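Local coordinates for putative nucleic acid-binding lipoprotein (Klebsiella pneumoniae subsp. pneumoniae MGH 78578, PDB 3F1Z) that is of unknown function but, as a putative lipoprotein with an OB-fold, may bind nucleic acid, at residues D19-M24 against T110-V115. Numbering follows the deposited sequence.
Sequences DAVASM and TIVGQV
Val21 on the short helix near the N-terminus and Met24 just beyond it pack against Val112, on one strand of the curled OB-fold sheet. Met24 is modelled as selenomethionine. Val112 meets both residues, one with each methyl branch. Val112 CG2 lies 4.1 Å from Val21 CG2. Val112 CG1 lies 4.1 Å from Met24 SE. The backbones stay well apart, with 7.7 Å between Val21 CA and Val112 CA, and the side chains bridge the gap. In Val112, CG1 is anti to the backbone N (chi1 178°) and CG2 is anti to the carbonyl carbon, which spreads the two methyls between the helix residue and the selenium. With CG anti to the carbonyl carbon and chi2 extended (168°), the Met24 chain carries SE out toward Val112; the bend at chi3 then turns only the terminal CE. Met24 N bonds to Val21 O at 3.1 Å, which ties together the two residues that touch Val112. Val21 O also accepts a hydrogen bond from Lys53 NZ, on strand 51-65. Val132 touches both Val21 and Val112 and extends the apolar patch. Val112 itself is held in the sheet by backbone bonding to Lys130, while its neighbours Ile111 and Gly113 pair with Val54 and Val52. The contact is small, burying 113 Å² in total, and purely apolar. Val21 and Val112 are buried, so dispersion and the exclusion of water join the N-terminal helix to this face of the sheet.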
ATOM      1  N   ASP A  19     -18.362  -1.997   4.204  1.00 65.16           N
ATOM      2  CA  ASP A  19     -19.156  -0.956   3.540  1.00 63.14           C
ATOM      3  C   ASP A  19     -18.404   0.388   3.449  1.00 61.32           C
ATOM      4  O   ASP A  19     -18.601   1.125   2.488  1.00 61.62           O
ATOM      5  CB  ASP A  19     -20.591  -0.834   4.127  1.00 64.87           C
ATOM      6  CG  ASP A  19     -20.612  -0.670   5.648  1.00 65.74           C
ATOM      7  OD1 ASP A  19     -19.516  -0.714   6.280  1.00 66.35           O
ATOM      8  OD2 ASP A  19     -21.735  -0.513   6.197  1.00 65.66           O
ATOM      9  N   ALA A  20     -17.547   0.700   4.421  1.00 58.49           N
ATOM     10  CA  ALA A  20     -16.720   1.912   4.351  1.00 57.21           C
ATOM     11  C   ALA A  20     -15.725   1.788   3.185  1.00 54.19           C
ATOM     12  O   ALA A  20     -15.425   2.758   2.503  1.00 53.51           O
ATOM     13  CB  ALA A  20     -15.966   2.143   5.663  1.00 56.16           C
ATOM     14  N   VAL A  21     -15.227   0.575   2.979  1.00 51.76           N
ATOM     15  CA  VAL A  21     -14.280   0.267   1.914  1.00 50.29           C
ATOM     16  C   VAL A  21     -14.925   0.388   0.529  1.00 49.30           C
ATOM     17  O   VAL A  21     -14.353   1.012  -0.373  1.00 47.96           O
ATOM     18  CB  VAL A  21     -13.689  -1.142   2.099  1.00 49.57           C
ATOM     19  CG1 VAL A  21     -13.204  -1.713   0.773  1.00 48.92           C
ATOM     20  CG2 VAL A  21     -12.600  -1.130   3.194  1.00 49.06           C
ATOM     21  N   ALA A  22     -16.113  -0.194   0.363  1.00 47.92           N
ATOM     22  CA  ALA A  22     -16.822  -0.091  -0.917  1.00 47.36           C
ATOM     23  C   ALA A  22     -17.134   1.372  -1.234  1.00 46.85           C
ATOM     24  O   ALA A  22     -17.217   1.763  -2.393  1.00 47.98           O
ATOM     25  CB  ALA A  22     -18.096  -0.899  -0.897  1.00 46.86           C
ATOM     26  N   SER A  23     -17.300   2.182  -0.198  1.00 45.29           N
ATOM     27  CA  SER A  23     -17.583   3.605  -0.362  1.00 44.21           C
ATOM     28  C   SER A  23     -16.396   4.511  -0.779  1.00 43.05           C
ATOM     29  O   SER A  23     -16.619   5.641  -1.190  1.00 43.75           O
ATOM     30  CB  SER A  23     -18.255   4.134   0.925  1.00 45.42           C
ATOM     31  OG  SER A  23     -17.524   5.243   1.445  1.00 47.24           O
HETATM   32  N   MSE A  24     -15.160   4.034  -0.658  1.00 41.01           N
HETATM   33  CA  MSE A  24     -13.961   4.805  -1.013  1.00 39.50           C
HETATM   34  C   MSE A  24     -13.642   4.809  -2.523  1.00 37.69           C
HETATM   35  O   MSE A  24     -13.887   3.844  -3.218  1.00 37.00           O
HETATM   36  CB  MSE A  24     -12.737   4.219  -0.279  1.00 38.64           C
HETATM   37  CG  MSE A  24     -12.812   4.173   1.258  1.00 38.36           C
HETATM   38 SE   MSE A  24     -11.388   3.069   2.033  0.75 39.00          SE
HETATM   39  CE  MSE A  24      -9.978   4.237   1.629  1.00 36.15           C
ATOM     40  N   THR A 110      -6.261  -4.810  -5.304  1.00 28.42           N
ATOM     41  CA  THR A 110      -6.688  -3.573  -4.712  1.00 29.06           C
ATOM     42  C   THR A 110      -6.515  -3.758  -3.243  1.00 29.23           C
ATOM     43  O   THR A 110      -7.034  -4.711  -2.663  1.00 29.14           O
ATOM     44  CB  THR A 110      -8.157  -3.267  -5.011  1.00 30.25           C
ATOM     45  OG1 THR A 110      -8.345  -3.281  -6.421  1.00 30.39           O
ATOM     46  CG2 THR A 110      -8.567  -1.864  -4.471  1.00 29.26           C
ATOM     47  N   ILE A 111      -5.804  -2.818  -2.633  1.00 28.99           N
ATOM     48  CA  ILE A 111      -5.473  -2.873  -1.226  1.00 28.27           C
ATOM     49  C   ILE A 111      -5.724  -1.526  -0.557  1.00 28.29           C
ATOM     50  O   ILE A 111      -5.395  -0.469  -1.104  1.00 28.33           O
ATOM     51  CB  ILE A 111      -3.989  -3.245  -1.078  1.00 29.34           C
ATOM     52  CG1 ILE A 111      -3.697  -4.536  -1.861  1.00 29.23           C
ATOM     53  CG2 ILE A 111      -3.579  -3.379   0.410  1.00 29.53           C
ATOM     54  CD1 ILE A 111      -2.270  -5.050  -1.763  1.00 27.71           C
ATOM     55  N   VAL A 112      -6.367  -1.568   0.603  1.00 29.26           N
ATOM     56  CA  VAL A 112      -6.611  -0.398   1.425  1.00 28.28           C
ATOM     57  C   VAL A 112      -5.471  -0.351   2.422  1.00 28.82           C
ATOM     58  O   VAL A 112      -5.112  -1.380   2.979  1.00 30.22           O
ATOM     59  CB  VAL A 112      -7.905  -0.499   2.204  1.00 27.69           C
ATOM     60  CG1 VAL A 112      -8.107   0.783   3.142  1.00 29.39           C
ATOM     61  CG2 VAL A 112      -8.983  -0.556   1.271  1.00 29.52           C
ATOM     62  N   GLY A 113      -4.911   0.827   2.660  1.00 28.45           N
ATOM     63  CA  GLY A 113      -3.822   0.959   3.599  1.00 28.61           C
ATOM     64  C   GLY A 113      -3.842   2.335   4.183  1.00 29.02           C
ATOM     65  O   GLY A 113      -4.515   3.227   3.621  1.00 29.46           O
ATOM     66  N   GLN A 114      -3.077   2.526   5.270  1.00 28.68           N
ATOM     67  CA  GLN A 114      -3.034   3.793   5.997  1.00 27.80           C
ATOM     68  C   GLN A 114      -1.711   4.501   5.846  1.00 28.56           C
ATOM     69  O   GLN A 114      -0.657   3.874   5.907  1.00 28.27           O
ATOM     70  CB  GLN A 114      -3.315   3.556   7.462  1.00 27.50           C
ATOM     71  CG  GLN A 114      -3.526   4.840   8.241  1.00 28.32           C
ATOM     72  CD  GLN A 114      -3.878   4.608   9.699  1.00 28.19           C
ATOM     73  OE1 GLN A 114      -3.378   3.665  10.324  1.00 29.93           O
ATOM     74  NE2 GLN A 114      -4.713   5.473  10.250  1.00 25.38           N
ATOM     75  N   VAL A 115      -1.756   5.820   5.645  1.00 30.20           N
ATOM     76  CA  VAL A 115      -0.533   6.615   5.516  1.00 30.20           C
ATOM     77  C   VAL A 115      -0.037   7.031   6.878  1.00 31.66           C
ATOM     78  O   VAL A 115      -0.750   7.651   7.676  1.00 31.24           O
ATOM     79  CB  VAL A 115      -0.733   7.888   4.674  1.00 31.23           C
ATOM     80  CG1 VAL A 115       0.575   8.679   4.584  1.00 30.35           C
ATOM     81  CG2 VAL A 115      -1.244   7.545   3.268  1.00 30.71           C
TER